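Local coordinates for uncharacterized protein (Cricetid herpesvirus 2, PDB 4ZKQ), which probably acts as a herpesvirus decoy receptor that binds host chemokines, at residues Lys16-Gln24 / Thr211-His219. Sequence-based numbering, arbitrary orientation.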
loop_
_atom_site.group_PDB
_atom_site.type_symbol
_atom_site.label_atom_id
_atom_site.label_comp_id
_atom_site.label_asym_id
_atom_site.label_seq_id
_atom_site.Cartn_x
_atom_site.Cartn_y
_atom_site.Cartn_z
ATOM N N LYS A 16 -7.092 -21.825 14.304
ATOM C CA LYS A 16 -6.274 -22.597 13.369
ATOM C C LYS A 16 -5.496 -21.731 12.379
ATOM O O LYS A 16 -4.544 -22.202 11.755
ATOM C CB LYS A 16 -7.157 -23.574 12.589
ATOM C CG LYS A 16 -7.919 -22.935 11.437
ATOM C CD LYS A 16 -8.946 -23.895 10.859
ATOM C CE LYS A 16 -9.974 -24.284 11.910
ATOM N NZ LYS A 16 -11.020 -25.198 11.374
ATOM N N VAL A 17 -5.908 -20.477 12.228
ATOM C CA VAL A 17 -5.232 -19.551 11.321
ATOM C C VAL A 17 -3.761 -19.414 11.709
ATOM O O VAL A 17 -3.426 -19.430 12.894
ATOM C CB VAL A 17 -5.900 -18.158 11.340
ATOM C CG1 VAL A 17 -5.240 -17.230 10.332
ATOM C CG2 VAL A 17 -7.386 -18.276 11.043
ATOM N N SER A 18 -2.880 -19.295 10.720
ATOM C CA SER A 18 -1.465 -19.077 11.006
ATOM C C SER A 18 -1.270 -17.853 11.884
ATOM O O SER A 18 -1.955 -16.846 11.714
ATOM C CB SER A 18 -0.657 -18.900 9.727
ATOM O OG SER A 18 0.675 -18.529 10.055
ATOM N N SER A 19 -0.332 -17.950 12.821
ATOM C CA SER A 19 -0.016 -16.848 13.732
ATOM C C SER A 19 1.215 -16.084 13.258
ATOM O O SER A 19 1.708 -15.192 13.959
ATOM C CB SER A 19 0.228 -17.383 15.147
ATOM O OG SER A 19 1.294 -18.323 15.129
ATOM N N ARG A 20 1.711 -16.442 12.072
ATOM C CA ARG A 20 2.973 -15.910 11.562
ATOM C C ARG A 20 2.782 -15.158 10.229
ATOM O O ARG A 20 3.680 -15.114 9.386
ATOM C CB ARG A 20 3.991 -17.054 11.416
ATOM C CG ARG A 20 4.486 -17.612 12.759
ATOM C CD ARG A 20 5.292 -18.911 12.614
ATOM N NE ARG A 20 4.539 -19.917 11.876
ATOM C CZ ARG A 20 3.432 -20.506 12.319
ATOM N NH1 ARG A 20 2.932 -20.216 13.515
ATOM N NH2 ARG A 20 2.817 -21.395 11.558
ATOM N N LEU A 21 1.615 -14.546 10.067
ATOM C CA LEU A 21 1.287 -13.758 8.877
ATOM C C LEU A 21 1.549 -12.268 9.099
ATOM O O LEU A 21 1.838 -11.841 10.215
ATOM C CB LEU A 21 -0.178 -13.976 8.504
ATOM C CG LEU A 21 -0.584 -15.434 8.296
ATOM C CD1 LEU A 21 -2.056 -15.502 7.954
ATOM C CD2 LEU A 21 0.253 -16.094 7.201
ATOM N N LEU A 22 1.447 -11.476 8.035
ATOM C CA LEU A 22 1.539 -10.026 8.161
ATOM C C LEU A 22 0.449 -9.526 9.085
ATOM O O LEU A 22 -0.633 -10.106 9.136
ATOM C CB LEU A 22 1.400 -9.330 6.801
ATOM C CG LEU A 22 2.321 -9.774 5.666
ATOM C CD1 LEU A 22 1.932 -9.057 4.392
ATOM C CD2 LEU A 22 3.779 -9.513 5.993
ATOM N N THR A 23 0.731 -8.446 9.806
ATOM C CA THR A 23 -0.283 -7.792 10.625
ATOM C C THR A 23 -0.148 -6.291 10.459
ATOM O O THR A 23 0.867 -5.800 9.954
ATOM C CB THR A 23 -0.161 -8.164 12.124
ATOM O OG1 THR A 23 1.110 -7.741 12.626
ATOM C CG2 THR A 23 -0.307 -9.671 12.334
ATOM N N GLN A 24 -1.163 -5.555 10.890
ATOM C CA GLN A 24 -1.109 -4.106 10.785
ATOM C C GLN A 24 -1.622 -3.413 12.037
ATOM O O GLN A 24 -2.486 -3.940 12.743
ATOM C CB GLN A 24 -1.900 -3.636 9.563
ATOM C CG GLN A 24 -3.395 -3.953 9.604
ATOM C CD GLN A 24 -4.143 -3.361 8.430
ATOM O OE1 GLN A 24 -3.691 -3.441 7.292
ATOM N NE2 GLN A 24 -5.292 -2.753 8.704
ATOM N N THR A 211 5.550 -13.675 -5.477
ATOM C CA THR A 211 5.575 -13.215 -4.093
ATOM C C THR A 211 4.165 -13.307 -3.542
ATOM O O THR A 211 3.255 -12.666 -4.060
ATOM C CB THR A 211 6.090 -11.764 -3.970
ATOM O OG1 THR A 211 7.445 -11.699 -4.423
ATOM C CG2 THR A 211 6.030 -11.279 -2.513
ATOM N N THR A 212 3.979 -14.125 -2.513
ATOM C CA THR A 212 2.674 -14.263 -1.881
ATOM C C THR A 212 2.654 -13.452 -0.589
ATOM O O THR A 212 3.490 -13.648 0.291
ATOM C CB THR A 212 2.336 -15.742 -1.606
ATOM O OG1 THR A 212 2.444 -16.480 -2.828
ATOM C CG2 THR A 212 0.919 -15.894 -1.056
ATOM N N LEU A 213 1.709 -12.522 -0.513
ATOM C CA LEU A 213 1.505 -11.694 0.666
ATOM C C LEU A 213 0.279 -12.198 1.405
ATOM O O LEU A 213 -0.805 -12.253 0.833
ATOM C CB LEU A 213 1.326 -10.225 0.270
ATOM C CG LEU A 213 2.461 -9.599 -0.545
ATOM C CD1 LEU A 213 2.061 -8.226 -1.072
ATOM C CD2 LEU A 213 3.729 -9.503 0.282
ATOM N N SER A 214 0.449 -12.566 2.671
ATOM C CA SER A 214 -0.656 -13.082 3.471
ATOM C C SER A 214 -0.754 -12.312 4.776
ATOM O O SER A 214 0.180 -12.324 5.569
ATOM C CB SER A 214 -0.470 -14.574 3.758
ATOM O OG SER A 214 -0.213 -15.293 2.565
ATOM N N LYS A 215 -1.884 -11.640 4.979
ATOM C CA LYS A 215 -2.116 -10.844 6.170
ATOM C C LYS A 215 -3.269 -11.406 6.984
ATOM O O LYS A 215 -4.341 -11.705 6.447
ATOM C CB LYS A 215 -2.411 -9.388 5.804
ATOM C CG LYS A 215 -2.904 -8.548 6.990
ATOM C CD LYS A 215 -3.070 -7.074 6.609
ATOM C CE LYS A 215 -1.725 -6.359 6.459
ATOM N NZ LYS A 215 -1.878 -4.971 5.912
ATOM N N LYS A 216 -3.057 -11.522 8.286
ATOM C CA LYS A 216 -4.141 -11.912 9.175
ATOM C C LYS A 216 -4.993 -10.690 9.490
ATOM O O LYS A 216 -4.620 -9.824 10.283
ATOM C CB LYS A 216 -3.624 -12.547 10.464
ATOM C CG LYS A 216 -4.761 -12.968 11.404
ATOM C CD LYS A 216 -4.265 -13.725 12.623
ATOM C CE LYS A 216 -5.415 -14.121 13.542
ATOM N NZ LYS A 216 -4.919 -14.644 14.848
ATOM N N ILE A 217 -6.146 -10.632 8.845
ATOM C CA ILE A 217 -7.086 -9.539 9.035
ATOM C C ILE A 217 -8.429 -10.045 8.539
ATOM O O ILE A 217 -8.504 -10.709 7.503
ATOM C CB ILE A 217 -6.642 -8.261 8.280
ATOM C CG1 ILE A 217 -7.555 -7.072 8.611
ATOM C CG2 ILE A 217 -6.601 -8.508 6.781
ATOM C CD1 ILE A 217 -6.937 -5.726 8.271
ATOM N N TYR A 218 -9.486 -9.781 9.292
ATOM C CA TYR A 218 -10.804 -10.224 8.868
ATOM C C TYR A 218 -11.366 -9.185 7.912
ATOM O O TYR A 218 -11.724 -8.079 8.322
ATOM C CB TYR A 218 -11.751 -10.446 10.052
ATOM C CG TYR A 218 -12.927 -11.310 9.651
ATOM C CD1 TYR A 218 -14.006 -10.771 8.958
ATOM C CD2 TYR A 218 -12.940 -12.674 9.924
ATOM C CE1 TYR A 218 -15.077 -11.560 8.569
ATOM C CE2 TYR A 218 -14.007 -13.470 9.538
ATOM C CZ TYR A 218 -15.072 -12.906 8.860
ATOM O OH TYR A 218 -16.138 -13.687 8.474
ATOM N N HIS A 219 -11.427 -9.546 6.634
ATOM C CA HIS A 219 -11.833 -8.620 5.587
ATOM C C HIS A 219 -13.196 -9.001 5.046
ATOM O O HIS A 219 -13.538 -10.181 4.958
ATOM C CB HIS A 219 -10.800 -8.595 4.460
ATOM C CG HIS A 219 -10.544 -9.936 3.848
ATOM N ND1 HIS A 219 -11.207 -10.382 2.724
ATOM C CD2 HIS A 219 -9.710 -10.939 4.214
ATOM C CE1 HIS A 219 -10.788 -11.593 2.419
ATOM N NE2 HIS A 219 -9.877 -11.957 3.307
HETATM O O HOH W 1 -3.312 -17.122 14.697
HETATM O O HOH W 2 -3.634 -7.168 10.925
#
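Leu22 and Lys215 form a single backbone bridge, CA to CA 4.2 Å: Leu22 N donates to Ser214 O at 2.9 Å and Lys216 N donates to Leu22 O at 2.9 Å, a pattern that defines a parallel pairing. The next rung would join Gln24 N to Lys216 O, but these are 5.5 Å apart; a water accepts a hydrogen bond from Gln24 N and lies within hydrogen-bonding distance of Lys216 O, so the chains are already parting. Leu21 and Leu22 lie to either side of the Ser214 carbonyl group: CB of Leu21 is 3.4 Å from Ser214 O, and CG of Leu22 is 3.3 Å from the same oxygen. Farther out, Leu21 CD2 rests on Ser214 CB at 3.8 Å. The Lys215 side chain runs past Leu22 O, then bends at chi3 (-74°) to cross Gln24 at about a right angle. Its NZ meets Gln24 OE1 at 2.7 Å, in the amide plane and on a lone pair. That ammonium also makes a salt bridge to Asp78 and a hydrogen bond to Thr56, while Gln24 NE2 donates to Ser385 O and Glu384, which together fix the amide's rotation. Lys216, fully extended, crosses Leu21 at about a right angle and reaches Val17 O through another water. With segment 16-24 leading into an edge strand of one sheet and 206-223 belonging to another, the contact ties two sheets together; its buried lysine charge is probably offset mainly by Asp78, with Gln24 supplying a neutral, precisely oriented acceptor.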